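Local coordinates for type III secretion T3S chaperone (PDB 3K29), which is a putative YscO homologue of Chlamydia trachomatis that probably serves as a coiled-coil chaperone or component of the type III secretion apparatus, at residues K50-Q55 and K81-Q86; R58-Q63 and K75-I80. All coordinates share one frame; numbering follows the deposited sequence.

Contact 1 of 2, residues K50-Q55 and K81-Q86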
loop_
_atom_site.group_PDB
_atom_site.type_symbol
_atom_site.label_atom_id
_atom_site.label_comp_id
_atom_site.label_asym_id
_atom_site.label_seq_id
_atom_site.Cartn_x
_atom_site.Cartn_y
_atom_site.Cartn_z
ATOM N N LYS A 50 -18.611 23.147 17.394
ATOM C CA LYS A 50 -19.514 23.716 16.393
ATOM C C LYS A 50 -20.978 23.664 16.885
ATOM O O LYS A 50 -21.767 24.610 16.679
ATOM C CB LYS A 50 -19.371 22.971 15.065
ATOM C CG LYS A 50 -19.916 23.714 13.871
ATOM C CD LYS A 50 -20.016 22.775 12.625
ATOM C CE LYS A 50 -20.260 23.581 11.356
ATOM N NZ LYS A 50 -21.369 23.044 10.444
ATOM N N ASN A 51 -21.340 22.578 17.554
ATOM C CA ASN A 51 -22.703 22.485 18.065
ATOM C C ASN A 51 -22.957 23.434 19.222
ATOM O O ASN A 51 -24.023 24.024 19.320
ATOM C CB ASN A 51 -23.065 21.022 18.365
ATOM C CG ASN A 51 -23.251 20.227 17.082
ATOM O OD1 ASN A 51 -23.837 20.729 16.122
ATOM N ND2 ASN A 51 -22.734 19.013 17.041
ATOM N N HIS A 52 -21.958 23.591 20.080
ATOM C CA HIS A 52 -22.059 24.490 21.192
ATOM C C HIS A 52 -22.276 25.902 20.657
ATOM O O HIS A 52 -23.044 26.713 21.221
ATOM C CB HIS A 52 -20.781 24.311 22.086
ATOM C CG HIS A 52 -20.734 25.225 23.271
ATOM N ND1 HIS A 52 -21.825 25.448 24.087
ATOM C CD2 HIS A 52 -19.727 25.963 23.792
ATOM C CE1 HIS A 52 -21.498 26.291 25.052
ATOM N NE2 HIS A 52 -20.225 26.612 24.899
ATOM N N TYR A 53 -21.638 26.198 19.520
ATOM C CA TYR A 53 -21.668 27.559 18.937
ATOM C C TYR A 53 -23.065 27.784 18.405
ATOM O O TYR A 53 -23.720 28.801 18.661
ATOM C CB TYR A 53 -20.617 27.617 17.820
ATOM C CG TYR A 53 -20.398 28.927 17.119
ATOM C CD1 TYR A 53 -20.122 30.101 17.822
ATOM C CD2 TYR A 53 -20.326 28.961 15.740
ATOM C CE1 TYR A 53 -19.858 31.298 17.132
ATOM C CE2 TYR A 53 -20.095 30.124 15.044
ATOM C CZ TYR A 53 -19.875 31.292 15.743
ATOM O OH TYR A 53 -19.645 32.425 15.013
HETATM N N MSE A 54 -23.533 26.787 17.680
HETATM C CA MSE A 54 -24.890 26.814 17.129
HETATM C C MSE A 54 -25.946 26.977 18.231
HETATM O O MSE A 54 -26.828 27.800 18.122
HETATM C CB MSE A 54 -25.111 25.585 16.232
HETATM C CG MSE A 54 -24.209 25.610 15.004
HETATM SE SE MSE A 54 -24.510 24.369 13.494
HETATM C CE MSE A 54 -25.552 25.569 12.358
ATOM N N GLN A 55 -25.841 26.202 19.308
ATOM C CA GLN A 55 -26.771 26.353 20.462
ATOM C C GLN A 55 -26.785 27.772 20.999
ATOM O O GLN A 55 -27.854 28.291 21.277
ATOM C CB GLN A 55 -26.356 25.475 21.648
ATOM C CG GLN A 55 -26.729 24.007 21.540
ATOM C CD GLN A 55 -25.961 23.074 22.559
ATOM O OE1 GLN A 55 -25.832 21.882 22.301
ATOM N NE2 GLN A 55 -25.466 23.623 23.695
ATOM N N LYS A 81 -18.555 35.271 20.509
ATOM C CA LYS A 81 -17.216 35.527 19.935
ATOM C C LYS A 81 -16.165 34.617 20.460
ATOM O O LYS A 81 -15.301 34.185 19.687
ATOM C CB LYS A 81 -16.820 37.018 19.984
ATOM C CG LYS A 81 -17.596 37.719 18.825
ATOM C CD LYS A 81 -17.732 39.216 18.960
ATOM C CE LYS A 81 -18.777 39.745 17.972
ATOM N NZ LYS A 81 -19.170 41.102 18.361
ATOM N N VAL A 82 -16.206 34.313 21.761
ATOM C CA VAL A 82 -15.257 33.391 22.389
ATOM C C VAL A 82 -15.353 32.007 21.768
ATOM O O VAL A 82 -14.343 31.411 21.402
ATOM C CB VAL A 82 -15.451 33.317 23.943
ATOM C CG1 VAL A 82 -14.679 32.195 24.587
ATOM C CG2 VAL A 82 -15.042 34.657 24.595
ATOM N N VAL A 83 -16.586 31.530 21.594
ATOM C CA VAL A 83 -16.801 30.191 21.053
ATOM C C VAL A 83 -16.360 30.133 19.595
ATOM O O VAL A 83 -15.847 29.118 19.158
ATOM C CB VAL A 83 -18.297 29.736 21.224
ATOM C CG1 VAL A 83 -18.457 28.301 20.763
ATOM C CG2 VAL A 83 -18.656 29.803 22.681
ATOM N N ALA A 84 -16.615 31.195 18.835
ATOM C CA ALA A 84 -16.225 31.274 17.437
ATOM C C ALA A 84 -14.717 31.031 17.240
ATOM O O ALA A 84 -14.297 30.358 16.301
ATOM C CB ALA A 84 -16.597 32.576 16.896
ATOM N N ILE A 85 -13.899 31.574 18.138
ATOM C CA ILE A 85 -12.444 31.381 18.088
ATOM C C ILE A 85 -12.124 29.938 18.502
ATOM O O ILE A 85 -11.278 29.317 17.908
ATOM C CB ILE A 85 -11.717 32.416 19.013
ATOM C CG1 ILE A 85 -11.929 33.836 18.489
ATOM C CG2 ILE A 85 -10.162 32.123 19.170
ATOM C CD1 ILE A 85 -11.528 34.924 19.510
ATOM N N GLN A 86 -12.798 29.390 19.500
ATOM C CA GLN A 86 -12.549 27.991 19.801
ATOM C C GLN A 86 -12.831 27.136 18.574
ATOM O O GLN A 86 -12.098 26.158 18.313
ATOM C CB GLN A 86 -13.418 27.456 20.923
ATOM C CG GLN A 86 -13.368 28.219 22.213
ATOM C CD GLN A 86 -14.397 27.672 23.216
ATOM O OE1 GLN A 86 -14.511 26.442 23.378
ATOM N NE2 GLN A 86 -15.146 28.559 23.868
#
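The rings of Tyr53 and His52 both meet helix 81-86 obliquely, neither squarely over a face nor squarely at an edge, with Val83 lodged against the two of them. The setting is an antiparallel helical hairpin, consistent with the coiled coil predicted for part of the first helix, in which two long helices run back along each other; here the local axes come within 9.3 Å and their directions differ by 159°. Tyr53 and Val83 lie opposite one another, their CA atoms 5.9 Å apart, and both side chains start toward the partner helix, sliding past each other in opposite directions. With CG of Tyr53 anti to its own N (chi1 -177°), the phenol reaches across the interface, and its CD1, CE1, CZ and OH run along the backbone and methyl of Ala84. The base of the same side chain is used as well, since Tyr53 CB touches Val83 CG1 at 3.7 Å. Both methyls of Val83 are engaged: CG1 packs on Tyr53 and on His52 CD2, while CG2 lies by the CD2-NE2 side of the imidazole. His52 crosses the valine at about a right angle, its CD2 standing 4.0 Å from Val83 CG1, and contributes less to the contact than the tyrosine does. No hydrogen bond joins the two segments, and cohesion rests on apolar packing that buries 216 Å² in all. Val83 is buried, whereas the two rings and Ala84 remain partly exposed. Beyond the segments, Ile80 and Leu87 of the second helix also touch the Tyr53 side chain, extending the apolar seam along the hairpin. The phenol comes closest to the alanine through its ring carbon CE1, 3.5 Å from Ala84 CB, while Tyr53 OH lies 3.6 Å from that same methyl.

Contact 2 of 2, residues R58-Q63 and K75-I80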
loop_
_atom_site.group_PDB
_atom_site.type_symbol
_atom_site.label_atom_id
_atom_site.label_comp_id
_atom_site.label_asym_id
_atom_site.label_seq_id
_atom_site.Cartn_x
_atom_site.Cartn_y
_atom_site.Cartn_z
ATOM N N ARG A 58 -28.521 30.163 18.556
ATOM C CA ARG A 58 -29.993 29.923 18.544
ATOM C C ARG A 58 -30.584 30.445 19.803
ATOM O O ARG A 58 -31.657 31.003 19.779
ATOM C CB ARG A 58 -30.331 28.440 18.380
ATOM C CG ARG A 58 -30.229 27.932 16.972
ATOM C CD ARG A 58 -30.445 26.366 16.831
ATOM N NE ARG A 58 -29.934 25.878 15.537
ATOM C CZ ARG A 58 -30.541 26.176 14.381
ATOM N NH1 ARG A 58 -31.647 26.914 14.410
ATOM N NH2 ARG A 58 -30.032 25.780 13.221
ATOM N N GLN A 59 -29.862 30.319 20.920
ATOM C CA GLN A 59 -30.386 30.811 22.186
ATOM C C GLN A 59 -30.525 32.331 22.102
ATOM O O GLN A 59 -31.494 32.897 22.589
ATOM C CB GLN A 59 -29.437 30.407 23.358
ATOM C CG GLN A 59 -29.593 28.939 23.854
ATOM C CD GLN A 59 -28.276 28.365 24.528
ATOM O OE1 GLN A 59 -27.378 29.118 24.957
ATOM N NE2 GLN A 59 -28.181 27.047 24.593
ATOM N N LEU A 60 -29.519 33.004 21.519
ATOM C CA LEU A 60 -29.620 34.469 21.363
ATOM C C LEU A 60 -30.762 34.845 20.387
ATOM O O LEU A 60 -31.478 35.804 20.633
ATOM C CB LEU A 60 -28.298 35.094 20.867
ATOM C CG LEU A 60 -28.382 36.583 20.460
ATOM C CD1 LEU A 60 -28.875 37.444 21.625
ATOM C CD2 LEU A 60 -26.951 37.061 20.098
ATOM N N ARG A 61 -30.866 34.104 19.300
ATOM C CA ARG A 61 -31.903 34.338 18.284
ATOM C C ARG A 61 -33.330 34.240 18.896
ATOM O O ARG A 61 -34.219 35.079 18.624
ATOM C CB ARG A 61 -31.685 33.362 17.129
ATOM C CG ARG A 61 -31.706 34.071 15.831
ATOM C CD ARG A 61 -33.009 33.749 15.071
ATOM N NE ARG A 61 -33.040 32.301 14.827
ATOM C CZ ARG A 61 -32.580 31.682 13.735
ATOM N NH1 ARG A 61 -32.087 32.367 12.687
ATOM N NH2 ARG A 61 -32.675 30.350 13.666
ATOM N N GLU A 62 -33.530 33.265 19.778
ATOM C CA GLU A 62 -34.794 33.160 20.547
ATOM C C GLU A 62 -35.033 34.350 21.452
ATOM O O GLU A 62 -36.170 34.843 21.588
ATOM C CB GLU A 62 -34.819 31.877 21.384
ATOM C CG GLU A 62 -34.826 30.645 20.531
ATOM C CD GLU A 62 -34.336 29.379 21.260
ATOM O OE1 GLU A 62 -33.739 29.475 22.372
ATOM O OE2 GLU A 62 -34.544 28.281 20.694
ATOM N N GLN A 63 -33.964 34.847 22.080
ATOM C CA GLN A 63 -34.115 36.011 22.960
ATOM C C GLN A 63 -34.480 37.228 22.130
ATOM O O GLN A 63 -35.311 38.020 22.534
ATOM C CB GLN A 63 -32.846 36.268 23.823
ATOM C CG GLN A 63 -32.609 35.074 24.793
ATOM C CD GLN A 63 -33.819 34.932 25.738
ATOM O OE1 GLN A 63 -34.205 35.917 26.397
ATOM N NE2 GLN A 63 -34.438 33.722 25.797
ATOM N N LYS A 75 -23.857 40.912 26.201
ATOM C CA LYS A 75 -23.287 39.765 26.921
ATOM C C LYS A 75 -23.311 38.411 26.153
ATOM O O LYS A 75 -22.351 37.630 26.169
ATOM C CB LYS A 75 -24.006 39.591 28.230
ATOM C CG LYS A 75 -23.325 38.506 29.091
ATOM C CD LYS A 75 -24.163 38.212 30.364
ATOM C CE LYS A 75 -23.350 37.453 31.422
ATOM N NZ LYS A 75 -24.171 37.462 32.660
HETATM N N MSE A 76 -24.419 38.100 25.508
HETATM C CA MSE A 76 -24.509 36.853 24.723
HETATM C C MSE A 76 -23.557 36.895 23.557
HETATM O O MSE A 76 -22.918 35.899 23.261
HETATM C CB MSE A 76 -25.939 36.643 24.179
HETATM C CG MSE A 76 -26.981 36.493 25.266
HETATM SE SE MSE A 76 -26.677 34.970 26.421
HETATM C CE MSE A 76 -25.450 35.733 27.781
ATOM N N LYS A 77 -23.473 38.055 22.883
ATOM C CA LYS A 77 -22.562 38.206 21.739
ATOM C C LYS A 77 -21.111 38.059 22.168
ATOM O O LYS A 77 -20.248 37.510 21.419
ATOM C CB LYS A 77 -22.714 39.578 21.057
ATOM C CG LYS A 77 -23.992 39.659 20.207
ATOM C CD LYS A 77 -24.207 41.063 19.690
ATOM C CE LYS A 77 -23.188 41.451 18.607
ATOM N NZ LYS A 77 -23.132 40.449 17.518
ATOM N N ALA A 78 -20.835 38.498 23.388
ATOM C CA ALA A 78 -19.384 38.434 23.850
ATOM C C ALA A 78 -18.944 36.973 23.988
ATOM O O ALA A 78 -17.878 36.568 23.532
ATOM C CB ALA A 78 -19.232 39.157 25.211
ATOM N N TYR A 79 -19.811 36.172 24.588
ATOM C CA TYR A 79 -19.622 34.724 24.730
ATOM C C TYR A 79 -19.559 34.033 23.344
ATOM O O TYR A 79 -18.737 33.149 23.124
ATOM C CB TYR A 79 -20.760 34.107 25.568
ATOM C CG TYR A 79 -20.744 34.365 27.077
ATOM C CD1 TYR A 79 -19.676 33.992 27.857
ATOM C CD2 TYR A 79 -21.862 34.896 27.724
ATOM C CE1 TYR A 79 -19.661 34.217 29.230
ATOM C CE2 TYR A 79 -21.867 35.102 29.096
ATOM C CZ TYR A 79 -20.759 34.765 29.832
ATOM O OH TYR A 79 -20.761 34.969 31.191
ATOM N N ILE A 80 -20.472 34.413 22.433
ATOM C CA ILE A 80 -20.462 33.848 21.075
ATOM C C ILE A 80 -19.111 34.067 20.377
ATOM O O ILE A 80 -18.555 33.141 19.780
ATOM C CB ILE A 80 -21.633 34.338 20.210
ATOM C CG1 ILE A 80 -22.923 33.679 20.723
ATOM C CG2 ILE A 80 -21.360 34.093 18.728
ATOM C CD1 ILE A 80 -24.227 34.430 20.305
#
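Helices 58-63 and 75-80 run antiparallel, their local axes 10.4 Å apart at closest approach and their directions differing by 164°, with Leu60 and Met76 nearest across the gap at 6.6 Å between CA atoms. Within 58-63, Leu60 makes all the close contacts and, with its partners, accounts for nearly all of the 162 Å² buried; no hydrogen bond spans the segments. A chi1 of 171° turns its CG away from the backbone N and sends the forked end over to the partner, where the two methyls part company. CD1 goes to the selenomethionine Met76, resting 4.0 Å from its CB; the rest of that chain bends at chi2 and chi3 and leads away from the interface. Near the turn of the helical hairpin, the leucine thus packs against three residues from successive turns, Met76, Lys77 and Ile80. CD2 takes the other two partners, approaching the aliphatic part of Lys77 at CG, 3.9 Å away, and Ile80 at CD1, 3.8 Å away. Ile80, which also touches Lys56 of the first helix, crosses the leucine at about a right angle, with Leu60 CB itself 4.2 Å from Ile80 CD1.

Overall arrangement
Contacts 1 and 2 join the same two helices, 8-66 and 70-160, at neighbouring levels of one antiparallel hairpin, their centres about 11 Å apart. Contact 2 is the one nearer the turn: 11 residues separate its segments, against 25 for contact 1. The two sites meet directly, as Tyr53 CE1 of contact 1 lies 3.5 Å from Ile80 O of contact 2. Both sit toward one end of the elongated molecule, with centres about 39 Å and 49 Å from the centre of the chain; contact 1 is partly buried, whereas contact 2, nearer the turn, is a surface contact.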